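Long-range contacts in endoribonuclease L-PSP/chorismate mutase-like domain-containing protein (Agrobacterium tumefaciens, PDB 3D01), which is of unknown function but belongs to the YjgF/chorismate mutase-like family, a group of small trimeric proteins that includes enamine/imine deaminases of the RidA type: residues Asp12-Arg17 with Ala130-Glu135; Leu21-Pro26 with Ala77-Val82; Thr61-Arg66 with Phe108-Pro113; Leu120-Ala125 with Ala153-Asp158. All coordinates share one frame; numbering follows the deposited sequence.

Contact 1: residues Asp12-Arg17 with Ala130-Glu135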
loop_
_atom_site.group_PDB
_atom_site.type_symbol
_atom_site.label_atom_id
_atom_site.label_comp_id
_atom_site.label_asym_id
_atom_site.label_seq_id
_atom_site.Cartn_x
_atom_site.Cartn_y
_atom_site.Cartn_z
ATOM N N ASP I 12 -6.031 -0.167 -29.527
ATOM C CA ASP I 12 -5.510 -1.212 -30.397
ATOM C C ASP I 12 -3.990 -1.211 -30.383
ATOM O O ASP I 12 -3.365 -2.264 -30.446
ATOM C CB ASP I 12 -5.973 -1.029 -31.854
ATOM C CG ASP I 12 -7.475 -1.281 -32.056
ATOM O OD1 ASP I 12 -8.148 -1.858 -31.166
ATOM O OD2 ASP I 12 -7.981 -0.899 -33.145
ATOM N N VAL I 13 -3.410 -0.014 -30.341
ATOM C CA VAL I 13 -1.981 0.146 -30.338
ATOM C C VAL I 13 -1.457 -0.379 -28.992
ATOM O O VAL I 13 -0.480 -1.096 -28.970
ATOM C CB VAL I 13 -1.565 1.606 -30.555
ATOM C CG1 VAL I 13 -0.101 1.795 -30.283
ATOM C CG2 VAL I 13 -1.887 2.058 -32.002
ATOM N N ILE I 14 -2.120 -0.038 -27.897
ATOM C CA ILE I 14 -1.684 -0.549 -26.560
ATOM C C ILE I 14 -1.688 -2.092 -26.536
ATOM O O ILE I 14 -0.689 -2.720 -26.192
ATOM C CB ILE I 14 -2.546 0.048 -25.409
ATOM C CG1 ILE I 14 -2.266 1.553 -25.224
ATOM C CG2 ILE I 14 -2.306 -0.688 -24.066
ATOM C CD1 ILE I 14 -3.388 2.325 -24.499
ATOM N N GLU I 15 -2.798 -2.696 -26.927
ATOM C CA GLU I 15 -2.908 -4.146 -26.934
ATOM C C GLU I 15 -2.014 -4.819 -27.967
ATOM O O GLU I 15 -1.541 -5.937 -27.754
ATOM C CB GLU I 15 -4.344 -4.562 -27.156
ATOM C CG GLU I 15 -5.287 -4.138 -26.075
ATOM C CD GLU I 15 -6.582 -4.931 -26.117
ATOM O OE1 GLU I 15 -7.618 -4.354 -25.741
ATOM O OE2 GLU I 15 -6.570 -6.123 -26.515
ATOM N N GLY I 16 -1.766 -4.152 -29.096
ATOM C CA GLY I 16 -0.854 -4.697 -30.094
ATOM C C GLY I 16 0.579 -4.738 -29.592
ATOM O O GLY I 16 1.300 -5.718 -29.805
ATOM N N ARG I 17 1.005 -3.666 -28.928
ATOM C CA ARG I 17 2.319 -3.642 -28.286
ATOM C C ARG I 17 2.468 -4.801 -27.290
ATOM O O ARG I 17 3.510 -5.417 -27.217
ATOM C CB ARG I 17 2.538 -2.330 -27.573
ATOM C CG ARG I 17 2.665 -1.142 -28.516
ATOM C CD ARG I 17 3.192 0.025 -27.757
ATOM N NE ARG I 17 2.774 1.358 -28.181
ATOM C CZ ARG I 17 3.212 2.017 -29.258
ATOM N NH1 ARG I 17 4.020 1.436 -30.185
ATOM N NH2 ARG I 17 2.778 3.272 -29.447
ATOM N N ALA I 130 5.423 0.219 -18.867
ATOM C CA ALA I 130 6.001 1.386 -19.538
ATOM C C ALA I 130 6.112 1.185 -21.052
ATOM O O ALA I 130 5.826 2.138 -21.822
ATOM C CB ALA I 130 7.341 1.733 -18.945
ATOM N N THR I 131 6.477 -0.029 -21.491
ATOM C CA THR I 131 6.560 -0.349 -22.929
ATOM C C THR I 131 5.236 -0.225 -23.686
ATOM O O THR I 131 5.186 0.398 -24.743
ATOM C CB THR I 131 7.163 -1.747 -23.182
ATOM O OG1 THR I 131 8.479 -1.775 -22.632
ATOM C CG2 THR I 131 7.231 -2.074 -24.690
ATOM N N VAL I 132 4.188 -0.821 -23.149
ATOM C CA VAL I 132 2.877 -0.899 -23.786
ATOM C C VAL I 132 2.145 0.451 -23.746
ATOM O O VAL I 132 1.441 0.802 -24.711
ATOM C CB VAL I 132 2.057 -2.055 -23.124
ATOM C CG1 VAL I 132 0.617 -1.953 -23.432
ATOM C CG2 VAL I 132 2.637 -3.428 -23.550
ATOM N N LEU I 133 2.359 1.223 -22.670
ATOM C CA LEU I 133 1.672 2.488 -22.460
ATOM C C LEU I 133 2.483 3.713 -22.811
ATOM O O LEU I 133 1.932 4.795 -22.942
ATOM C CB LEU I 133 1.198 2.603 -21.008
ATOM C CG LEU I 133 0.118 1.614 -20.554
ATOM C CD1 LEU I 133 -0.202 1.868 -19.064
ATOM C CD2 LEU I 133 -1.178 1.661 -21.417
ATOM N N GLY I 134 3.788 3.573 -22.935
ATOM C CA GLY I 134 4.667 4.718 -23.099
ATOM C C GLY I 134 4.810 5.549 -21.843
ATOM O O GLY I 134 4.707 5.016 -20.721
ATOM N N GLU I 135 5.051 6.860 -22.015
ATOM C CA GLU I 135 5.315 7.747 -20.876
ATOM C C GLU I 135 4.239 7.653 -19.795
ATOM O O GLU I 135 4.578 7.643 -18.607
ATOM C CB GLU I 135 5.518 9.212 -21.309
ATOM C CG GLU I 135 5.507 10.271 -20.160
ATOM C CD GLU I 135 6.702 10.155 -19.190
ATOM O OE1 GLU I 135 7.851 9.921 -19.669
ATOM O OE2 GLU I 135 6.491 10.309 -17.952
#
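Ile14 and Val132 make the closest approach between Asp12-Arg17 and Ala130-Glu135, which joins helix 3-21 to the end of helix 118-133. The two side chains cross at about a right angle, the methyl CG2 of Ile14 lying only 3.2 Å from CG1 of Val132, tighter than ordinary van der Waals contact. The same valine methyl also comes to 3.1 Å from the carbonyl O of Ile14, so a single branch fills the angle between a helix backbone and its side chain. With CG1 of Val132 anti to its backbone N (chi1 164°), CG2 is turned to the other flank, where it meets CB of Arg17 at 4.2 Å. Leu133 starts out away from the partner helix, yet its CD2 comes back to 3.7 Å from CG2 of Ile14.

Arg17 closes the outer margin with its aliphatic part. Its CD stands 3.6 Å from both Thr131 O and Val132 O; the chain bends at chi3 (-149°), and the guanidinium ends with Val132 O at its edge, in its plane, without forming a hydrogen bond. CG1 of Val13 lies over one face, near its rim. Farther out, Leu18 and Leu21 extend the greasy strip along helix 3-21 against Val132, while Glu15 forms a salt bridge with Lys89. Helix 118-133 stops at Leu133, and Gly134, with positive phi, is the first residue to leave the helical conformation.

Since no hydrogen bond joins the segments, cohesion here is apolar, probably supplemented by attraction between the Arg17 cation and the carbonyl-rich C-terminal end of the helix.

Contact 2: residues Leu21-Pro26 with Ala77-Val82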
loop_
_atom_site.group_PDB
_atom_site.type_symbol
_atom_site.label_atom_id
_atom_site.label_comp_id
_atom_site.label_asym_id
_atom_site.label_seq_id
_atom_site.Cartn_x
_atom_site.Cartn_y
_atom_site.Cartn_z
ATOM N N LEU I 21 5.015 -8.246 -27.239
ATOM C CA LEU I 21 5.804 -8.684 -26.087
ATOM C C LEU I 21 5.526 -10.137 -25.702
ATOM O O LEU I 21 6.241 -10.713 -24.874
ATOM C CB LEU I 21 5.526 -7.780 -24.898
ATOM C CG LEU I 21 6.112 -6.374 -24.918
ATOM C CD1 LEU I 21 5.747 -5.659 -23.592
ATOM C CD2 LEU I 21 7.617 -6.402 -25.098
ATOM N N GLY I 22 4.496 -10.734 -26.276
ATOM C CA GLY I 22 4.220 -12.142 -26.080
ATOM C C GLY I 22 2.934 -12.431 -25.343
ATOM O O GLY I 22 2.638 -13.595 -25.063
ATOM N N PHE I 23 2.140 -11.407 -25.066
ATOM C CA PHE I 23 0.946 -11.569 -24.251
ATOM C C PHE I 23 -0.356 -11.102 -24.912
ATOM O O PHE I 23 -0.405 -10.064 -25.571
ATOM C CB PHE I 23 1.113 -10.806 -22.932
ATOM C CG PHE I 23 2.349 -11.177 -22.165
ATOM C CD1 PHE I 23 2.315 -12.191 -21.229
ATOM C CD2 PHE I 23 3.540 -10.495 -22.362
ATOM C CE1 PHE I 23 3.445 -12.508 -20.501
ATOM C CE2 PHE I 23 4.669 -10.816 -21.651
ATOM C CZ PHE I 23 4.617 -11.836 -20.719
ATOM N N THR I 24 -1.410 -11.884 -24.688
ATOM C CA THR I 24 -2.779 -11.464 -24.925
ATOM C C THR I 24 -3.442 -11.211 -23.571
ATOM O O THR I 24 -3.110 -11.864 -22.557
ATOM C CB THR I 24 -3.561 -12.519 -25.724
ATOM O OG1 THR I 24 -3.828 -13.650 -24.881
ATOM C CG2 THR I 24 -2.747 -12.983 -26.955
ATOM N N LEU I 25 -4.338 -10.232 -23.533
ATOM C CA LEU I 25 -5.090 -9.949 -22.330
ATOM C C LEU I 25 -6.038 -11.105 -22.016
ATOM O O LEU I 25 -6.748 -11.600 -22.895
ATOM C CB LEU I 25 -5.891 -8.649 -22.448
ATOM C CG LEU I 25 -5.127 -7.334 -22.385
ATOM C CD1 LEU I 25 -6.092 -6.142 -22.537
ATOM C CD2 LEU I 25 -4.342 -7.234 -21.094
ATOM N N PRO I 26 -6.058 -11.541 -20.756
ATOM C CA PRO I 26 -7.082 -12.476 -20.371
ATOM C C PRO I 26 -8.428 -11.764 -20.159
ATOM O O PRO I 26 -8.510 -10.526 -20.152
ATOM C CB PRO I 26 -6.533 -13.052 -19.058
ATOM C CG PRO I 26 -5.732 -11.955 -18.466
ATOM C CD PRO I 26 -5.154 -11.205 -19.635
ATOM N N ALA I 77 5.926 -11.393 -12.668
ATOM C CA ALA I 77 5.605 -9.973 -12.518
ATOM C C ALA I 77 4.872 -9.450 -13.802
ATOM O O ALA I 77 3.865 -8.732 -13.738
ATOM C CB ALA I 77 6.878 -9.183 -12.251
ATOM N N GLU I 78 5.379 -9.873 -14.945
ATOM C CA GLU I 78 4.779 -9.554 -16.272
ATOM C C GLU I 78 3.334 -10.014 -16.319
ATOM O O GLU I 78 2.454 -9.244 -16.707
ATOM C CB GLU I 78 5.563 -10.221 -17.388
ATOM C CG GLU I 78 6.921 -9.571 -17.724
ATOM C CD GLU I 78 7.784 -10.373 -18.709
ATOM O OE1 GLU I 78 7.652 -11.615 -18.840
ATOM O OE2 GLU I 78 8.630 -9.734 -19.385
ATOM N N LEU I 79 3.090 -11.261 -15.891
ATOM C CA LEU I 79 1.735 -11.810 -15.831
ATOM C C LEU I 79 0.806 -11.038 -14.878
ATOM O O LEU I 79 -0.357 -10.759 -15.201
ATOM C CB LEU I 79 1.768 -13.302 -15.507
ATOM C CG LEU I 79 2.226 -14.251 -16.625
ATOM C CD1 LEU I 79 2.325 -15.658 -16.065
ATOM C CD2 LEU I 79 1.338 -14.183 -17.894
ATOM N N CYS I 80 1.318 -10.678 -13.697
ATOM C CA CYS I 80 0.590 -9.824 -12.780
ATOM C C CYS I 80 0.192 -8.537 -13.492
ATOM O O CYS I 80 -0.954 -8.105 -13.393
ATOM C CB CYS I 80 1.438 -9.500 -11.538
ATOM S SG CYS I 80 1.734 -10.917 -10.471
ATOM N N ALA I 81 1.152 -7.936 -14.182
ATOM C CA ALA I 81 0.937 -6.687 -14.939
ATOM C C ALA I 81 -0.102 -6.851 -16.030
ATOM O O ALA I 81 -0.913 -5.967 -16.230
ATOM C CB ALA I 81 2.256 -6.193 -15.533
ATOM N N VAL I 82 -0.091 -7.968 -16.731
ATOM C CA VAL I 82 -1.108 -8.227 -17.795
ATOM C C VAL I 82 -2.511 -8.351 -17.160
ATOM O O VAL I 82 -3.516 -7.840 -17.668
ATOM C CB VAL I 82 -0.736 -9.498 -18.632
ATOM C CG1 VAL I 82 -1.921 -9.992 -19.521
ATOM C CG2 VAL I 82 0.552 -9.265 -19.463
#
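Phe23 turns CG anti to its carbonyl carbon (chi1 -55°), and the ring then stands so that it meets three residues of helix 70-91. Val82 sends CG2 to the ring as an off-centre CH-pi contact, 4.2 Å from the centroid and 30° off the normal. Leu79 approaches near the ring plane, its CD2 being 3.7 Å from CE1 of Phe23. Glu78 arrives in plane at the edge: OE1 is 3.6 Å from CZ, a position in which the partly positive ring hydrogens probably welcome the carboxylate, whose plane is 77° from that of the ring. The same Glu78 OE1 has a stronger partner, a salt bridge to Arg75 NE about one turn back.

The other methyl of Val82, CG1, serves the far end of the loop, packing 3.5 Å from CD of Pro26, while CD2 of Leu25 rests 3.6 Å from the Val82 O. One valine thus spans the loop from Phe23 to Pro26.

Gly22 supplies the Schellman motif that ends helix 3-21 and releases this loop. Leu18 of that helix and Leu128 of helix 118-133 also touch Phe23, placing the ring where three helices meet, and Leu79 continues the packing onto Pro52 and Glu54 of strand 44-54.

Contact 3: residues Thr61-Arg66 with Phe108-Pro113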
loop_
_atom_site.group_PDB
_atom_site.type_symbol
_atom_site.label_atom_id
_atom_site.label_comp_id
_atom_site.label_asym_id
_atom_site.label_seq_id
_atom_site.Cartn_x
_atom_site.Cartn_y
_atom_site.Cartn_z
ATOM N N THR I 61 4.795 -20.193 -9.008
ATOM C CA THR I 61 4.545 -20.434 -7.606
ATOM C C THR I 61 5.824 -20.754 -6.850
ATOM O O THR I 61 6.809 -21.271 -7.390
ATOM C CB THR I 61 3.589 -21.627 -7.385
ATOM O OG1 THR I 61 4.150 -22.799 -8.007
ATOM C CG2 THR I 61 2.165 -21.326 -7.946
ATOM N N GLY I 62 5.777 -20.476 -5.554
ATOM C CA GLY I 62 6.931 -20.675 -4.680
ATOM C C GLY I 62 7.738 -19.406 -4.435
ATOM O O GLY I 62 7.379 -18.285 -4.872
ATOM N N LEU I 63 8.808 -19.593 -3.671
ATOM C CA LEU I 63 9.609 -18.500 -3.162
ATOM C C LEU I 63 10.734 -18.207 -4.079
ATOM O O LEU I 63 11.506 -19.089 -4.487
ATOM C CB LEU I 63 10.203 -18.806 -1.788
ATOM C CG LEU I 63 9.244 -19.221 -0.695
ATOM C CD1 LEU I 63 9.985 -19.591 0.646
ATOM C CD2 LEU I 63 8.243 -18.119 -0.482
ATOM N N VAL I 64 10.853 -16.943 -4.385
ATOM C CA VAL I 64 11.994 -16.469 -5.124
ATOM C C VAL I 64 13.276 -16.624 -4.246
ATOM O O VAL I 64 13.332 -16.199 -3.061
ATOM C CB VAL I 64 11.766 -15.026 -5.581
ATOM C CG1 VAL I 64 12.858 -14.633 -6.509
ATOM C CG2 VAL I 64 10.318 -14.843 -6.227
ATOM N N GLY I 65 14.284 -17.250 -4.838
ATOM C CA GLY I 65 15.516 -17.615 -4.141
ATOM C C GLY I 65 15.512 -19.046 -3.633
ATOM O O GLY I 65 16.540 -19.542 -3.144
ATOM N N ARG I 66 14.365 -19.719 -3.752
ATOM C CA ARG I 66 14.271 -21.134 -3.388
ATOM C C ARG I 66 13.648 -21.958 -4.492
ATOM O O ARG I 66 14.258 -22.896 -4.933
ATOM C CB ARG I 66 13.520 -21.323 -2.082
ATOM C CG ARG I 66 13.305 -22.765 -1.692
ATOM C CD ARG I 66 12.569 -22.959 -0.374
ATOM N NE ARG I 66 12.466 -24.383 -0.133
ATOM C CZ ARG I 66 13.441 -25.152 0.336
ATOM N NH1 ARG I 66 14.558 -24.632 0.802
ATOM N NH2 ARG I 66 13.257 -26.467 0.388
ATOM N N PHE I 108 4.714 -7.158 -4.630
ATOM C CA PHE I 108 4.942 -8.048 -3.516
ATOM C C PHE I 108 5.554 -9.329 -4.050
ATOM O O PHE I 108 4.923 -10.019 -4.839
ATOM C CB PHE I 108 3.621 -8.376 -2.823
ATOM C CG PHE I 108 2.796 -7.177 -2.488
ATOM C CD1 PHE I 108 3.246 -6.253 -1.586
ATOM C CD2 PHE I 108 1.554 -6.991 -3.060
ATOM C CE1 PHE I 108 2.486 -5.142 -1.271
ATOM C CE2 PHE I 108 0.783 -5.884 -2.736
ATOM C CZ PHE I 108 1.240 -4.976 -1.847
ATOM N N VAL I 109 6.770 -9.660 -3.608
ATOM C CA VAL I 109 7.518 -10.813 -4.121
ATOM C C VAL I 109 7.751 -11.848 -2.990
ATOM O O VAL I 109 8.403 -11.531 -1.992
ATOM C CB VAL I 109 8.885 -10.369 -4.679
ATOM C CG1 VAL I 109 9.654 -11.570 -5.249
ATOM C CG2 VAL I 109 8.702 -9.218 -5.694
ATOM N N ALA I 110 7.224 -13.054 -3.164
ATOM C CA ALA I 110 7.361 -14.115 -2.142
ATOM C C ALA I 110 8.845 -14.497 -2.168
ATOM O O ALA I 110 9.403 -14.843 -3.237
ATOM C CB ALA I 110 6.410 -15.318 -2.442
ATOM N N SER I 111 9.523 -14.315 -1.024
ATOM C CA SER I 111 10.991 -14.341 -0.997
ATOM C C SER I 111 11.527 -15.126 0.181
ATOM O O SER I 111 10.996 -15.011 1.289
ATOM C CB SER I 111 11.583 -12.917 -0.873
ATOM O OG SER I 111 11.143 -12.039 -1.883
ATOM N N VAL I 112 12.624 -15.844 -0.035
ATOM C CA VAL I 112 13.423 -16.290 1.117
ATOM C C VAL I 112 14.202 -15.053 1.605
ATOM O O VAL I 112 14.425 -14.108 0.859
ATOM C CB VAL I 112 14.389 -17.480 0.828
ATOM C CG1 VAL I 112 13.644 -18.792 0.461
ATOM C CG2 VAL I 112 15.444 -17.138 -0.277
ATOM N N PRO I 113 14.602 -15.051 2.878
ATOM C CA PRO I 113 15.220 -13.870 3.473
ATOM C C PRO I 113 16.583 -13.481 2.904
ATOM O O PRO I 113 17.018 -12.354 3.109
ATOM C CB PRO I 113 15.311 -14.235 4.951
ATOM C CG PRO I 113 14.246 -15.302 5.136
ATOM C CD PRO I 113 14.394 -16.107 3.888
#
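Two valines, Val64 and Val112, point their branches to different parts of the contact between loop 61-66 and the end of strand 99-110. Val64 crosses Val109 at a slant, its CG2 held 3.5 Å from CG1 of Val109, a snug carbon pair; the same CG2 also comes close to the carbonyl O of Ala110. Val112 spreads its methyls: with chi1 at -65°, CG2 sits between its own backbone N and carbonyl carbon and reaches Gly65 C at 3.9 Å, whereas CG1 is flanked by CB of Arg66 and, at 3.7 Å, by CD1 of Leu63. The other leucine branch, CD2, meets CB of Ala110 at 3.9 Å.

Between these apolar pairs runs a single parallel beta bridge, Val64 with Ser111. Val64 N donates to Ala110 O (2.8 Å), and Val112 N returns a straighter bond, 169° at the hydrogen, to Val64 O (3.1 Å). Ser111 turns away and bonds through OG to Val109 O from above the carbonyl plane; Ser111 OG is also hydrogen-bonded to NE2 of Gln118.

Leu63 packs on Pro113 of the third subunit, and its N is bonded to Asp67. Asp67, Thr61 and Asn152 touch a bound polyether, probably from crystallisation; such a pocket beside a subunit junction is consistent with the intersubunit clefts of YjgF-fold trimers.

Contact 4: residues Leu120-Ala125 with Ala153-Asp158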
loop_
_atom_site.group_PDB
_atom_site.type_symbol
_atom_site.label_atom_id
_atom_site.label_comp_id
_atom_site.label_asym_id
_atom_site.label_seq_id
_atom_site.Cartn_x
_atom_site.Cartn_y
_atom_site.Cartn_z
ATOM N N LEU I 120 14.451 -6.140 -9.159
ATOM C CA LEU I 120 14.652 -6.768 -10.462
ATOM C C LEU I 120 13.426 -7.570 -10.877
ATOM O O LEU I 120 13.069 -7.634 -12.081
ATOM C CB LEU I 120 15.868 -7.668 -10.406
ATOM C CG LEU I 120 17.164 -6.935 -10.078
ATOM C CD1 LEU I 120 18.336 -7.907 -10.315
ATOM C CD2 LEU I 120 17.287 -5.660 -10.872
ATOM N N VAL I 121 12.781 -8.193 -9.894
ATOM C CA VAL I 121 11.574 -8.974 -10.167
ATOM C C VAL I 121 10.454 -8.079 -10.654
ATOM O O VAL I 121 9.830 -8.348 -11.671
ATOM C CB VAL I 121 11.135 -9.784 -8.927
ATOM C CG1 VAL I 121 9.720 -10.401 -9.145
ATOM C CG2 VAL I 121 12.233 -10.830 -8.592
ATOM N N ILE I 122 10.221 -6.994 -9.937
ATOM C CA ILE I 122 9.126 -6.094 -10.262
ATOM C C ILE I 122 9.438 -5.319 -11.545
ATOM O O ILE I 122 8.520 -4.905 -12.251
ATOM C CB ILE I 122 8.771 -5.171 -9.074
ATOM C CG1 ILE I 122 8.344 -6.006 -7.857
ATOM C CG2 ILE I 122 7.674 -4.193 -9.469
ATOM C CD1 ILE I 122 7.180 -7.041 -8.084
ATOM N N ASN I 123 10.716 -5.186 -11.883
ATOM C CA ASN I 123 11.086 -4.631 -13.202
ATOM C C ASN I 123 10.398 -5.363 -14.353
ATOM O O ASN I 123 10.117 -4.729 -15.375
ATOM C CB ASN I 123 12.591 -4.610 -13.431
ATOM C CG ASN I 123 13.299 -3.514 -12.626
ATOM O OD1 ASN I 123 12.666 -2.612 -12.064
ATOM N ND2 ASN I 123 14.624 -3.597 -12.564
ATOM N N GLY I 124 10.118 -6.665 -14.198
ATOM C CA GLY I 124 9.252 -7.418 -15.152
ATOM C C GLY I 124 7.943 -6.676 -15.455
ATOM O O GLY I 124 7.579 -6.448 -16.622
ATOM N N ALA I 125 7.247 -6.245 -14.406
ATOM C CA ALA I 125 5.958 -5.552 -14.545
ATOM C C ALA I 125 6.248 -4.139 -15.058
ATOM O O ALA I 125 5.665 -3.685 -16.043
ATOM C CB ALA I 125 5.194 -5.519 -13.184
ATOM N N ALA I 153 1.435 -17.961 -5.023
ATOM C CA ALA I 153 1.940 -17.090 -6.099
ATOM C C ALA I 153 3.320 -16.570 -5.703
ATOM O O ALA I 153 3.553 -16.200 -4.526
ATOM C CB ALA I 153 0.990 -15.930 -6.346
ATOM N N SER I 154 4.203 -16.471 -6.686
ATOM C CA SER I 154 5.535 -15.917 -6.461
ATOM C C SER I 154 5.506 -14.392 -6.348
ATOM O O SER I 154 6.365 -13.813 -5.691
ATOM C CB SER I 154 6.527 -16.366 -7.544
ATOM O OG SER I 154 6.696 -17.776 -7.526
ATOM N N VAL I 155 4.528 -13.759 -7.016
ATOM C CA VAL I 155 4.414 -12.311 -7.057
ATOM C C VAL I 155 2.919 -11.934 -7.063
ATOM O O VAL I 155 2.078 -12.663 -7.630
ATOM C CB VAL I 155 5.090 -11.693 -8.343
ATOM C CG1 VAL I 155 5.006 -10.122 -8.318
ATOM C CG2 VAL I 155 6.511 -12.251 -8.562
ATOM N N GLU I 156 2.616 -10.823 -6.419
ATOM C CA GLU I 156 1.312 -10.187 -6.469
ATOM C C GLU I 156 1.541 -8.667 -6.587
ATOM O O GLU I 156 2.444 -8.084 -5.945
ATOM C CB GLU I 156 0.519 -10.482 -5.202
ATOM C CG GLU I 156 -0.816 -9.797 -5.106
ATOM C CD GLU I 156 -1.478 -9.971 -3.706
ATOM O OE1 GLU I 156 -1.159 -10.940 -2.994
ATOM O OE2 GLU I 156 -2.311 -9.122 -3.308
ATOM N N ILE I 157 0.720 -8.027 -7.396
ATOM C CA ILE I 157 0.957 -6.614 -7.720
ATOM C C ILE I 157 -0.388 -5.923 -7.809
ATOM O O ILE I 157 -1.271 -6.384 -8.533
ATOM C CB ILE I 157 1.719 -6.392 -9.075
ATOM C CG1 ILE I 157 3.039 -7.186 -9.188
ATOM C CG2 ILE I 157 2.016 -4.877 -9.289
ATOM C CD1 ILE I 157 3.876 -6.848 -10.463
ATOM N N ASP I 158 -0.539 -4.839 -7.043
ATOM C CA ASP I 158 -1.718 -3.994 -7.130
ATOM C C ASP I 158 -1.330 -2.661 -7.792
ATOM O O ASP I 158 -0.140 -2.412 -8.089
ATOM C CB ASP I 158 -2.434 -3.849 -5.777
ATOM C CG ASP I 158 -1.719 -2.961 -4.781
ATOM O OD1 ASP I 158 -0.868 -2.103 -5.142
ATOM O OD2 ASP I 158 -2.044 -3.137 -3.589
#
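The carbonyl oxygen of Val121, which accepts a 3.0 Å bond from Gly124 N, three residues on, belongs to a residue that faces the sheet and packs on Val155. The two valines slide past each other in opposite directions, CG1 of Val121 meeting CG2 of Val155 at 3.7 Å. The remaining Val155 methyl, CG1, is met by CD1 of Ile122 at 3.8 Å. Ile122 crosses Val155 at a slant, and its chi2 of -54° brings CD1 round to the strand; the same methyl comes tip to tip with CD1 of Ile157, 4.1 Å away. Ile157 keeps its chain extended and so carries CD1 as far as Ala125, whose CB it presses at 3.3 Å, a tight carbon pair.

Val155 and Ile157 alternate with Glu156, so Val155 and Ile157 share the face toward the helices. This is the alpha/beta packing of the YjgF-like fold, in which helices 70-91 and 118-133 lie against one side of a curved sheet; here the axes of the short segments 120-125 and 155-158 approach to 10.2 Å, crossing at -54°.

Helix 70-91 adds Ala76 against Val155, and Cys80 and Ile84 against Ile157. On the other face, Glu156 packs on Val144 of the third subunit, and the carboxylate of Asp158 forms a salt bridge with Lys104 of that same neighbour.

How the contacts relate
The four contacts run from the N-terminal helix to the end of the subunit where a polyether is bound. Contacts 1 and 2, with centres 12 Å apart, touch between helix 3-21 and the loop after it: Glu15 CD lies 3.8 Å from Leu25 CD1. Contact 2 reaches contact 4 through helix 70-91, where Ala77 and Cys80 pack on Val121 and Val155; those two centres are 11 Å apart. Contacts 3 and 4, also 11 Å apart, meet in the sheet, Ala110 N lying 2.8 Å from Ser154 O in a probable hydrogen bond. Contact 3 alone contributes a residue, Thr61, to the polyether pocket; its centre is about 29 Å from that of contact 1.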